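Local coordinates for protein peroxiredoxin (Clostridioides difficile, PDB 6TSB) that hydrolyses chitin through this family 18 glycoside hydrolase domain, part of a bifunctional spore-coat protein whose separate peroxiredoxin portion probably reduces peroxides, at residues A[104-109]-A[152-157]; A[142-145]-A[149-152]; A[292-297]-A[314-319]; A[309-314]-A[343-348]. All blocks are in the same frame, centred on the assembly; numbering follows the deposited sequence.

Contact 1. Residues A[104-109]-A[152-157]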
loop_
_atom_site.group_PDB
_atom_site.type_symbol
_atom_site.label_atom_id
_atom_site.label_comp_id
_atom_site.label_asym_id
_atom_site.label_seq_id
_atom_site.Cartn_x
_atom_site.Cartn_y
_atom_site.Cartn_z
ATOM N N GLY A 104 43.176 -0.759 -11.365
ATOM C CA GLY A 104 44.241 -1.768 -11.309
ATOM C C GLY A 104 43.955 -3.006 -12.129
ATOM O O GLY A 104 44.907 -3.795 -12.354
ATOM N N PHE A 105 42.709 -3.284 -12.506
ATOM C CA PHE A 105 42.399 -4.654 -13.024
ATOM C C PHE A 105 42.933 -4.849 -14.450
ATOM O O PHE A 105 43.351 -6.006 -14.787
ATOM C CB PHE A 105 40.902 -4.956 -13.012
ATOM C CG PHE A 105 40.359 -5.464 -11.703
ATOM C CD1 PHE A 105 40.648 -6.742 -11.278
ATOM C CD2 PHE A 105 39.521 -4.682 -10.926
ATOM C CE1 PHE A 105 40.137 -7.214 -10.083
ATOM C CE2 PHE A 105 38.999 -5.167 -9.739
ATOM C CZ PHE A 105 39.305 -6.436 -9.328
ATOM N N SER A 106 42.815 -3.814 -15.297
ATOM C CA SER A 106 43.235 -3.854 -16.728
ATOM C C SER A 106 44.740 -4.168 -16.793
ATOM O O SER A 106 45.128 -5.046 -17.596
ATOM C CB SER A 106 42.891 -2.564 -17.454
ATOM O OG SER A 106 43.179 -2.690 -18.838
ATOM N N ASP A 107 45.541 -3.515 -15.931
ATOM C CA ASP A 107 46.997 -3.793 -15.754
ATOM C C ASP A 107 47.176 -5.229 -15.243
ATOM O O ASP A 107 48.002 -5.940 -15.811
ATOM C CB ASP A 107 47.684 -2.785 -14.820
ATOM C CG ASP A 107 47.930 -1.437 -15.461
ATOM O OD1 ASP A 107 47.495 -1.271 -16.609
ATOM O OD2 ASP A 107 48.517 -0.543 -14.790
ATOM N N ALA A 108 46.430 -5.648 -14.224
ATOM C CA ALA A 108 46.590 -6.978 -13.594
ATOM C C ALA A 108 46.275 -8.071 -14.605
ATOM O O ALA A 108 46.827 -9.181 -14.503
ATOM C CB ALA A 108 45.672 -7.073 -12.409
ATOM N N ALA A 109 45.367 -7.792 -15.536
ATOM C CA ALA A 109 44.874 -8.836 -16.460
ATOM C C ALA A 109 45.794 -8.946 -17.678
ATOM O O ALA A 109 45.644 -9.964 -18.396
ATOM C CB ALA A 109 43.446 -8.549 -16.869
ATOM N N PRO A 152 40.853 -2.662 -25.143
ATOM C CA PRO A 152 40.079 -3.626 -25.939
ATOM C C PRO A 152 40.218 -5.102 -25.515
ATOM O O PRO A 152 39.232 -5.813 -25.491
ATOM C CB PRO A 152 40.683 -3.448 -27.345
ATOM C CG PRO A 152 41.144 -2.000 -27.393
ATOM C CD PRO A 152 41.543 -1.657 -25.972
ATOM N N GLN A 153 41.429 -5.513 -25.131
ATOM C CA GLN A 153 41.783 -6.906 -24.743
ATOM C C GLN A 153 41.249 -7.257 -23.337
ATOM O O GLN A 153 41.303 -8.462 -22.978
ATOM C CB GLN A 153 43.307 -7.103 -24.787
ATOM C CG GLN A 153 43.989 -6.510 -26.008
ATOM C CD GLN A 153 44.516 -5.117 -25.749
ATOM O OE1 GLN A 153 45.477 -4.936 -25.008
ATOM N NE2 GLN A 153 43.905 -4.110 -26.357
ATOM N N ASP A 154 40.756 -6.292 -22.549
ATOM C CA ASP A 154 40.214 -6.540 -21.185
ATOM C C ASP A 154 39.299 -7.770 -21.172
ATOM O O ASP A 154 39.436 -8.608 -20.259
ATOM C CB ASP A 154 39.503 -5.307 -20.656
ATOM C CG ASP A 154 40.459 -4.244 -20.155
ATOM O OD1 ASP A 154 41.674 -4.534 -20.023
ATOM O OD2 ASP A 154 39.988 -3.130 -19.913
ATOM N N ARG A 155 38.454 -7.927 -22.185
ATOM C CA ARG A 155 37.380 -8.953 -22.201
ATOM C C ARG A 155 38.021 -10.331 -22.269
ATOM O O ARG A 155 37.695 -11.168 -21.448
ATOM C CB ARG A 155 36.373 -8.674 -23.327
ATOM C CG ARG A 155 35.327 -9.756 -23.579
ATOM C CD ARG A 155 34.158 -9.193 -24.394
ATOM N NE ARG A 155 33.055 -10.128 -24.588
ATOM C CZ ARG A 155 33.020 -11.096 -25.505
ATOM N NH1 ARG A 155 34.030 -11.280 -26.344
ATOM N NH2 ARG A 155 31.965 -11.885 -25.584
ATOM N N GLU A 156 38.908 -10.580 -23.214
ATOM C CA GLU A 156 39.536 -11.923 -23.286
ATOM C C GLU A 156 40.455 -12.094 -22.078
ATOM O O GLU A 156 40.623 -13.241 -21.616
ATOM C CB GLU A 156 40.271 -12.118 -24.609
ATOM C CG GLU A 156 39.337 -12.411 -25.768
ATOM C CD GLU A 156 40.034 -12.264 -27.106
ATOM O OE1 GLU A 156 40.205 -11.102 -27.541
ATOM O OE2 GLU A 156 40.470 -13.306 -27.665
ATOM N N ASN A 157 41.055 -10.996 -21.621
ATOM C CA ASN A 157 42.061 -11.011 -20.531
ATOM C C ASN A 157 41.351 -11.405 -19.231
ATOM O O ASN A 157 41.951 -12.196 -18.458
ATOM C CB ASN A 157 42.824 -9.679 -20.443
ATOM C CG ASN A 157 43.888 -9.507 -21.525
ATOM O OD1 ASN A 157 44.183 -10.437 -22.295
ATOM N ND2 ASN A 157 44.425 -8.294 -21.623
HETATM O O HOH W 1 43.801 -6.386 -19.694
#
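Ser106 and Asp154 tie the short helix 105-109 to the first turn of helix 154-169, within the family 18 TIM-barrel domain. Ser106 OG donates to Asp154 OD1 at 2.7 Å, reaching the carboxylate oxygen on its syn lone pair, the side that faces OD2. The serine hydroxyl can do this because OG stands anti to its own nitrogen (chi1 -174°), beside the carbonyl carbon. One water widens the link. It donates to Ser106 O and to Asp154 OD1, 2.8 Å from each, and accepts from Asn157 ND2, so two helix side chains and a backbone carbonyl share it. Asp154 OD2 is held from elsewhere, by Arg151 N and Gly142 N. With two bonds on each oxygen, the buried carboxylate is fixed in its rotation, and this many donors would be expected to stabilise its negative charge.

A turn further on the two helices meet by van der Waals contact. The methyl of Ala109 lies 3.8 Å from Asn157 CB, and the same Asn157 CB sits 3.5 Å from Ala109 O, a carbonyl that also accepts from Arg115 NH1. Gly104 occupies the N-cap position of helix 105-109, which lies in the connection between strands 92-98 and 133-137. Trp138, just after strand 133-137, stacks its ring with that of Phe105, and the side chains of Ala109 and Asp154 pack against the same tryptophan.

Contact 2. Residues A[142-145]-A[149-152]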
loop_
_atom_site.group_PDB
_atom_site.type_symbol
_atom_site.label_atom_id
_atom_site.label_comp_id
_atom_site.label_asym_id
_atom_site.label_seq_id
_atom_site.Cartn_x
_atom_site.Cartn_y
_atom_site.Cartn_z
ATOM N N GLY A 142 36.914 -3.390 -20.218
ATOM C CA GLY A 142 36.691 -2.791 -21.544
ATOM C C GLY A 142 36.120 -1.386 -21.467
ATOM O O GLY A 142 36.009 -0.741 -22.531
ATOM N N SER A 143 35.763 -0.904 -20.277
ATOM C CA SER A 143 35.084 0.398 -20.108
ATOM C C SER A 143 35.851 1.256 -19.112
ATOM O O SER A 143 36.250 0.718 -18.049
ATOM C CB SER A 143 33.661 0.198 -19.645
ATOM O OG SER A 143 33.108 1.420 -19.166
ATOM N N SER A 144 35.967 2.544 -19.427
ATOM C CA SER A 144 36.552 3.611 -18.582
ATOM C C SER A 144 35.454 4.548 -18.073
ATOM O O SER A 144 35.769 5.698 -17.748
ATOM C CB SER A 144 37.606 4.348 -19.350
ATOM O OG SER A 144 38.657 3.446 -19.685
ATOM N N ALA A 145 34.221 4.053 -17.943
ATOM C CA ALA A 145 33.066 4.849 -17.460
ATOM C C ALA A 145 33.379 5.368 -16.051
ATOM O O ALA A 145 33.262 6.565 -15.846
ATOM C CB ALA A 145 31.793 4.030 -17.509
ATOM N N THR A 149 41.344 2.814 -16.059
ATOM C CA THR A 149 41.991 2.298 -17.282
ATOM C C THR A 149 41.145 1.165 -17.894
ATOM O O THR A 149 40.708 0.257 -17.139
ATOM C CB THR A 149 43.412 1.828 -16.936
ATOM O OG1 THR A 149 44.138 2.976 -16.501
ATOM C CG2 THR A 149 44.116 1.168 -18.097
ATOM N N SER A 150 40.973 1.194 -19.218
ATOM C CA SER A 150 40.445 0.061 -20.010
ATOM C C SER A 150 41.288 -0.117 -21.256
ATOM O O SER A 150 41.896 0.867 -21.684
ATOM C CB SER A 150 38.997 0.256 -20.388
ATOM O OG SER A 150 38.792 1.507 -21.038
ATOM N N ARG A 151 41.219 -1.322 -21.815
ATOM C CA ARG A 151 41.856 -1.744 -23.083
ATOM C C ARG A 151 40.912 -2.710 -23.795
ATOM O O ARG A 151 40.276 -3.545 -23.154
ATOM C CB ARG A 151 43.191 -2.461 -22.822
ATOM C CG ARG A 151 44.170 -1.696 -21.939
ATOM C CD ARG A 151 45.511 -2.400 -21.756
ATOM N NE ARG A 151 46.537 -1.496 -21.230
ATOM C CZ ARG A 151 46.817 -1.315 -19.943
ATOM N NH1 ARG A 151 46.155 -1.981 -19.012
ATOM N NH2 ARG A 151 47.744 -0.443 -19.586
ATOM N N PRO A 152 40.853 -2.662 -25.143
ATOM C CA PRO A 152 40.079 -3.626 -25.939
ATOM C C PRO A 152 40.218 -5.102 -25.515
ATOM O O PRO A 152 39.232 -5.813 -25.491
ATOM C CB PRO A 152 40.683 -3.448 -27.345
ATOM C CG PRO A 152 41.144 -2.000 -27.393
ATOM C CD PRO A 152 41.543 -1.657 -25.972
#
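Ser150 leans its CB against the backbone of the facing arm of the loop, 3.4 Å from Ser143 N and 3.5 Å from Gly142 C, while its hydroxyl reaches on to Ser144. The two serine hydroxyls meet end to end: Ser144 OG and Ser150 OG are modelled 2.4 Å apart. They are hydrogen-bonded, and either could be the donor, but the separation is so short that its exact value is doubtful. Ser150 OG lies between its own nitrogen and carbonyl carbon (chi1 53°), which turns it to Ser144. Ser144 OG has a second partner in Ile148 O, within the turn that connects the two segments, so this hydroxyl helps to close the loop on itself.

Further out, Ser143 shapes the first segment. Its OG accepts from Ala145 N at 3.1 Å with an N-H...O angle of 157°, an ST turn that bends the chain from Ser143 to Ala145. On the second segment Arg151 leaves its backbone pointing away from the facing arm, and Thr149 CG2 rests 3.7 Å above one face of its guanidinium, toward the rim. Arg151 NH1 makes a salt bridge with Asp107 OD1, and Thr149 N donates to Glu103 OE1. Asp154, at the start of helix 154-169, holds an N-H from each arm, Gly142 N and Arg151 N. The two segments run nearly antiparallel as the arms of a surface loop between strand 133-137, which leads through the DxDxE signature of family 18, and helix 154-169, with Arg151 roping it to helix 105-109.

Contact 3. Residues A[292-297]-A[314-319]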
loop_
_atom_site.group_PDB
_atom_site.type_symbol
_atom_site.label_atom_id
_atom_site.label_comp_id
_atom_site.label_asym_id
_atom_site.label_seq_id
_atom_site.Cartn_x
_atom_site.Cartn_y
_atom_site.Cartn_z
ATOM N N THR A 292 -9.621 -9.680 3.579
ATOM C CA THR A 292 -10.919 -10.325 3.958
ATOM C C THR A 292 -11.956 -9.194 4.144
ATOM O O THR A 292 -12.789 -8.999 3.226
ATOM C CB THR A 292 -10.766 -11.230 5.200
ATOM O OG1 THR A 292 -9.532 -11.958 5.204
ATOM C CG2 THR A 292 -11.893 -12.230 5.340
ATOM N N ALA A 293 -11.781 -8.390 5.204
ATOM C CA ALA A 293 -12.610 -7.228 5.625
ATOM C C ALA A 293 -12.749 -6.191 4.506
ATOM O O ALA A 293 -13.834 -5.587 4.428
ATOM C CB ALA A 293 -12.027 -6.601 6.864
ATOM N N GLN A 294 -11.719 -6.019 3.671
ATOM C CA GLN A 294 -11.680 -5.098 2.500
ATOM C C GLN A 294 -11.587 -3.618 2.933
ATOM O O GLN A 294 -11.998 -2.735 2.146
ATOM C CB GLN A 294 -12.842 -5.408 1.559
ATOM C CG GLN A 294 -12.502 -6.540 0.600
ATOM C CD GLN A 294 -13.482 -6.701 -0.539
ATOM O OE1 GLN A 294 -13.870 -7.818 -0.872
ATOM N NE2 GLN A 294 -13.883 -5.600 -1.165
ATOM N N VAL A 295 -10.947 -3.337 4.071
ATOM C CA VAL A 295 -10.788 -1.963 4.636
ATOM C C VAL A 295 -9.359 -1.729 5.140
ATOM O O VAL A 295 -8.712 -2.654 5.638
ATOM C CB VAL A 295 -11.786 -1.716 5.780
ATOM C CG1 VAL A 295 -13.197 -1.629 5.235
ATOM C CG2 VAL A 295 -11.674 -2.747 6.901
ATOM N N PRO A 296 -8.834 -0.479 5.050
ATOM C CA PRO A 296 -7.519 -0.147 5.611
ATOM C C PRO A 296 -7.548 0.043 7.129
ATOM O O PRO A 296 -8.612 0.230 7.676
ATOM C CB PRO A 296 -7.162 1.190 4.959
ATOM C CG PRO A 296 -8.522 1.819 4.687
ATOM C CD PRO A 296 -9.430 0.661 4.325
ATOM N N TYR A 297 -6.382 -0.022 7.758
ATOM C CA TYR A 297 -6.202 0.268 9.197
ATOM C C TYR A 297 -4.741 0.645 9.447
ATOM O O TYR A 297 -3.923 0.507 8.524
ATOM C CB TYR A 297 -6.689 -0.919 10.035
ATOM C CG TYR A 297 -5.878 -2.195 10.003
ATOM C CD1 TYR A 297 -5.865 -3.040 8.897
ATOM C CD2 TYR A 297 -5.183 -2.607 11.134
ATOM C CE1 TYR A 297 -5.148 -4.235 8.910
ATOM C CE2 TYR A 297 -4.462 -3.792 11.163
ATOM C CZ TYR A 297 -4.445 -4.617 10.050
ATOM O OH TYR A 297 -3.724 -5.786 10.116
ATOM N N ILE A 314 -12.979 2.677 -0.633
ATOM C CA ILE A 314 -14.114 3.445 -1.254
ATOM C C ILE A 314 -14.406 2.933 -2.663
ATOM O O ILE A 314 -15.607 2.928 -3.082
ATOM C CB ILE A 314 -13.849 4.961 -1.302
ATOM C CG1 ILE A 314 -13.788 5.560 0.104
ATOM C CG2 ILE A 314 -14.869 5.676 -2.182
ATOM C CD1 ILE A 314 -13.231 6.952 0.141
ATOM N N PHE A 315 -13.368 2.578 -3.418
ATOM C CA PHE A 315 -13.552 1.946 -4.751
ATOM C C PHE A 315 -14.332 0.622 -4.594
ATOM O O PHE A 315 -15.305 0.401 -5.316
ATOM C CB PHE A 315 -12.197 1.728 -5.416
ATOM C CG PHE A 315 -12.263 0.815 -6.608
ATOM C CD1 PHE A 315 -12.705 1.287 -7.833
ATOM C CD2 PHE A 315 -11.890 -0.519 -6.488
ATOM C CE1 PHE A 315 -12.771 0.442 -8.929
ATOM C CE2 PHE A 315 -11.953 -1.366 -7.582
ATOM C CZ PHE A 315 -12.394 -0.885 -8.798
ATOM N N LEU A 316 -13.952 -0.191 -3.605
ATOM C CA LEU A 316 -14.551 -1.513 -3.290
ATOM C C LEU A 316 -16.005 -1.347 -2.794
ATOM O O LEU A 316 -16.890 -2.066 -3.338
ATOM C CB LEU A 316 -13.640 -2.217 -2.277
ATOM C CG LEU A 316 -12.279 -2.653 -2.836
ATOM C CD1 LEU A 316 -11.525 -3.504 -1.822
ATOM C CD2 LEU A 316 -12.442 -3.410 -4.150
ATOM N N LYS A 317 -16.260 -0.412 -1.862
ATOM C CA LYS A 317 -17.638 -0.050 -1.412
ATOM C C LYS A 317 -18.476 0.429 -2.604
ATOM O O LYS A 317 -19.610 -0.056 -2.708
ATOM C CB LYS A 317 -17.589 0.955 -0.258
ATOM C CG LYS A 317 -17.501 0.253 1.087
ATOM C CD LYS A 317 -16.942 1.068 2.242
ATOM C CE LYS A 317 -16.578 0.145 3.385
ATOM N NZ LYS A 317 -16.450 0.866 4.661
ATOM N N THR A 318 -17.965 1.306 -3.475
ATOM C CA THR A 318 -18.748 1.834 -4.621
ATOM C C THR A 318 -18.972 0.722 -5.656
ATOM O O THR A 318 -20.000 0.782 -6.399
ATOM C CB THR A 318 -18.083 3.068 -5.260
ATOM O OG1 THR A 318 -16.698 2.829 -5.533
ATOM C CG2 THR A 318 -18.221 4.311 -4.396
ATOM N N GLN A 319 -18.047 -0.247 -5.745
ATOM C CA GLN A 319 -18.247 -1.478 -6.570
ATOM C C GLN A 319 -19.476 -2.227 -6.034
ATOM O O GLN A 319 -20.385 -2.528 -6.829
ATOM C CB GLN A 319 -17.022 -2.411 -6.571
ATOM C CG GLN A 319 -15.865 -1.950 -7.461
ATOM C CD GLN A 319 -16.267 -1.860 -8.912
ATOM O OE1 GLN A 319 -16.501 -0.770 -9.436
ATOM N NE2 GLN A 319 -16.401 -3.011 -9.561
#
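At Gln294, which faces Leu316 of helix 311-323, the backbone turns through positive phi (73°), and Gln294 and Val295 together face Asp290 in a G1 beta bulge where the hairpin of strands 286-290 and 295-300 turns back. From there the Gln294 side chain reaches out, extended beyond CG, and crosses that of Leu316 at about a right angle. Its amide does most of the touching: Gln294 NE2 is 3.2 Å from Leu316 CD1, a close approach for a polar nitrogen and a methyl, and 3.6 Å from Leu316 CB. Leu316 CG stands anti to its carbonyl carbon (chi1 -69°), and the CD1 branch is the one that meets the glutamine, with Gln294 CG 4.0 Å away.

Beside this pair, Lys317 stretches nearly straight out from helix 311-323 until its ammonium lies against a valine methyl, Lys317 NZ being 4.1 Å from Val295 CG1. The charge is answered elsewhere. Lys317 NZ makes a salt bridge with Asp309 OD2 and donates to Ala223 O of the second subunit. That subunit also covers the hairpin end: its Phe226 packs on Gln294 and its His221 on Val295. Across the two segments, then, hairpin and helix meet by van der Waals contact alone, with the polar ends of an amide and an amine lying on hydrocarbon; the bonds that fix the lysine run along its own chain and into the partner subunit, so this buried corner belongs partly to the dimer interface.

Contact 4. Residues A[309-314]-A[343-348]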
loop_
_atom_site.group_PDB
_atom_site.type_symbol
_atom_site.label_atom_id
_atom_site.label_comp_id
_atom_site.label_asym_id
_atom_site.label_seq_id
_atom_site.Cartn_x
_atom_site.Cartn_y
_atom_site.Cartn_z
ATOM N N ASP A 309 -11.594 4.625 6.031
ATOM C CA ASP A 309 -11.736 4.311 4.588
ATOM C C ASP A 309 -10.774 5.206 3.766
ATOM O O ASP A 309 -10.709 6.459 3.982
ATOM C CB ASP A 309 -13.200 4.466 4.155
ATOM C CG ASP A 309 -14.102 3.321 4.610
ATOM O OD1 ASP A 309 -14.311 3.160 5.846
ATOM O OD2 ASP A 309 -14.562 2.569 3.725
ATOM N N ASP A 310 -10.041 4.594 2.835
ATOM C CA ASP A 310 -9.131 5.306 1.892
ATOM C C ASP A 310 -9.686 5.078 0.490
ATOM O O ASP A 310 -10.866 4.676 0.391
ATOM C CB ASP A 310 -7.679 4.857 2.067
ATOM C CG ASP A 310 -7.416 3.422 1.641
ATOM O OD1 ASP A 310 -8.398 2.704 1.292
ATOM O OD2 ASP A 310 -6.226 3.026 1.665
ATOM N N ALA A 311 -8.881 5.309 -0.537
ATOM C CA ALA A 311 -9.342 5.343 -1.943
ATOM C C ALA A 311 -9.749 3.933 -2.423
ATOM O O ALA A 311 -10.669 3.803 -3.294
ATOM C CB ALA A 311 -8.240 5.911 -2.785
ATOM N N LEU A 312 -9.038 2.922 -1.921
ATOM C CA LEU A 312 -9.224 1.498 -2.285
ATOM C C LEU A 312 -10.528 0.981 -1.649
ATOM O O LEU A 312 -11.384 0.486 -2.406
ATOM C CB LEU A 312 -8.024 0.668 -1.821
ATOM C CG LEU A 312 -8.172 -0.835 -2.053
ATOM C CD1 LEU A 312 -8.288 -1.127 -3.553
ATOM C CD2 LEU A 312 -7.039 -1.631 -1.395
ATOM N N SER A 313 -10.686 1.060 -0.322
ATOM C CA SER A 313 -11.937 0.611 0.352
ATOM C C SER A 313 -13.145 1.445 -0.131
ATOM O O SER A 313 -14.238 0.863 -0.175
ATOM C CB SER A 313 -11.796 0.544 1.852
ATOM O OG SER A 313 -11.796 1.842 2.417
ATOM N N ILE A 314 -12.979 2.677 -0.633
ATOM C CA ILE A 314 -14.114 3.445 -1.254
ATOM C C ILE A 314 -14.406 2.933 -2.663
ATOM O O ILE A 314 -15.607 2.928 -3.082
ATOM C CB ILE A 314 -13.849 4.961 -1.302
ATOM C CG1 ILE A 314 -13.788 5.560 0.104
ATOM C CG2 ILE A 314 -14.869 5.676 -2.182
ATOM C CD1 ILE A 314 -13.231 6.952 0.141
ATOM N N ALA A 343 -14.255 12.559 -1.177
ATOM C CA ALA A 343 -15.463 12.912 -1.940
ATOM C C ALA A 343 -15.253 12.557 -3.416
ATOM O O ALA A 343 -16.168 11.968 -4.028
ATOM C CB ALA A 343 -15.783 14.374 -1.746
ATOM N N ARG A 344 -14.105 12.938 -3.976
ATOM C CA ARG A 344 -13.780 12.722 -5.413
ATOM C C ARG A 344 -13.806 11.213 -5.702
ATOM O O ARG A 344 -14.465 10.793 -6.676
ATOM C CB ARG A 344 -12.408 13.322 -5.739
ATOM C CG ARG A 344 -12.197 13.619 -7.215
ATOM C CD ARG A 344 -10.797 14.122 -7.533
ATOM N NE ARG A 344 -10.385 13.678 -8.856
ATOM C CZ ARG A 344 -9.723 12.546 -9.115
ATOM N NH1 ARG A 344 -9.357 11.718 -8.149
ATOM N NH2 ARG A 344 -9.415 12.247 -10.364
ATOM N N THR A 345 -13.097 10.451 -4.870
ATOM C CA THR A 345 -12.940 8.981 -4.954
ATOM C C THR A 345 -14.349 8.390 -4.956
ATOM O O THR A 345 -14.640 7.607 -5.876
ATOM C CB THR A 345 -12.106 8.415 -3.794
ATOM O OG1 THR A 345 -10.790 8.963 -3.809
ATOM C CG2 THR A 345 -11.957 6.907 -3.833
ATOM N N MET A 346 -15.177 8.787 -3.979
ATOM C CA MET A 346 -16.577 8.322 -3.830
ATOM C C MET A 346 -17.391 8.727 -5.075
ATOM O O MET A 346 -18.134 7.880 -5.614
ATOM C CB MET A 346 -17.179 8.894 -2.542
ATOM C CG MET A 346 -18.579 8.432 -2.293
ATOM S SD MET A 346 -19.192 8.980 -0.694
ATOM C CE MET A 346 -19.654 10.646 -1.169
ATOM N N SER A 347 -17.231 9.936 -5.605
ATOM C CA SER A 347 -18.031 10.368 -6.784
ATOM C C SER A 347 -17.596 9.605 -8.047
ATOM O O SER A 347 -18.461 9.240 -8.888
ATOM C CB SER A 347 -17.937 11.843 -7.008
ATOM O OG SER A 347 -18.821 12.207 -8.067
ATOM N N ILE A 348 -16.291 9.407 -8.210
ATOM C CA ILE A 348 -15.738 8.737 -9.421
ATOM C C ILE A 348 -16.077 7.234 -9.315
ATOM O O ILE A 348 -16.484 6.644 -10.351
ATOM C CB ILE A 348 -14.230 9.063 -9.582
ATOM C CG1 ILE A 348 -13.992 10.552 -9.861
ATOM C CG2 ILE A 348 -13.592 8.207 -10.662
ATOM C CD1 ILE A 348 -14.845 11.128 -10.979
#
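Asp310 OD1, at the N-cap of the helix whose Ala311 and Ile314 rest on Thr345 and Met346, accepts from Ser313 N at 3.2 Å in a nearly straight bond (167°) and, weakly, from Leu312 N. The favour is returned by Ser313 OG, which accepts from Asp310 N at 3.3 Å and completes a capping box. Ser313 OG also donates to Asp309 OD2 at 3.1 Å, coming from well above the plane of that carboxylate. The other oxygen of the cap, Asp310 OD2, accepts from Tyr287 OH, so the buried aspartate is held on both oxygens and would sit favourably near the helix's positive end.

Across to helix 341-351 the contact is by van der Waals packing. Thr345 puts its methyl between Ala311 and Ile314: Thr345 CG2 is 3.4 Å from Ala311 O, 4.0 Å from Ala311 CB and 3.6 Å from Ile314 CG2. Its hydroxyl is turned back along its own helix to Ile341 O, with OG1 beside the backbone nitrogen (chi1 -61°), and that rotation is what presents the methyl to the neighbour. Ile314 crosses Thr345 at about a right angle, and Ile314 CG2 also lies 3.6 Å from Met346 CA. The rest of Met346 leads off to Val329 and Ser331 of strand 328-332 and to Ala39 of the second subunit. Helix 353-361 covers the pair from another flank, through Leu360 on Ala311 and Leu356 on Thr345, while Pro296 of strand 295-300 packs against Asp310 and Ser313.

How the contacts relate
The four contacts form two clusters on opposite sides of the chain's centre. Contacts 1 and 2 come first along the sequence, with centres 8 Å apart; they share Pro152 and together fasten the connection from strand 133-137 into helix 154-169. Contacts 3 and 4, centres 9 Å apart, share Ile314 and helix 311-323, and their segments alternate along the chain. Between the clusters, centres lie 55 to 59 Å apart. Only contacts 3 and 4 touch the second subunit. Met346 in contact 4 touches both strand 328-332 and strand 37-43 of the second subunit, which would be consistent with an exchange of C-terminal parts between the two barrels.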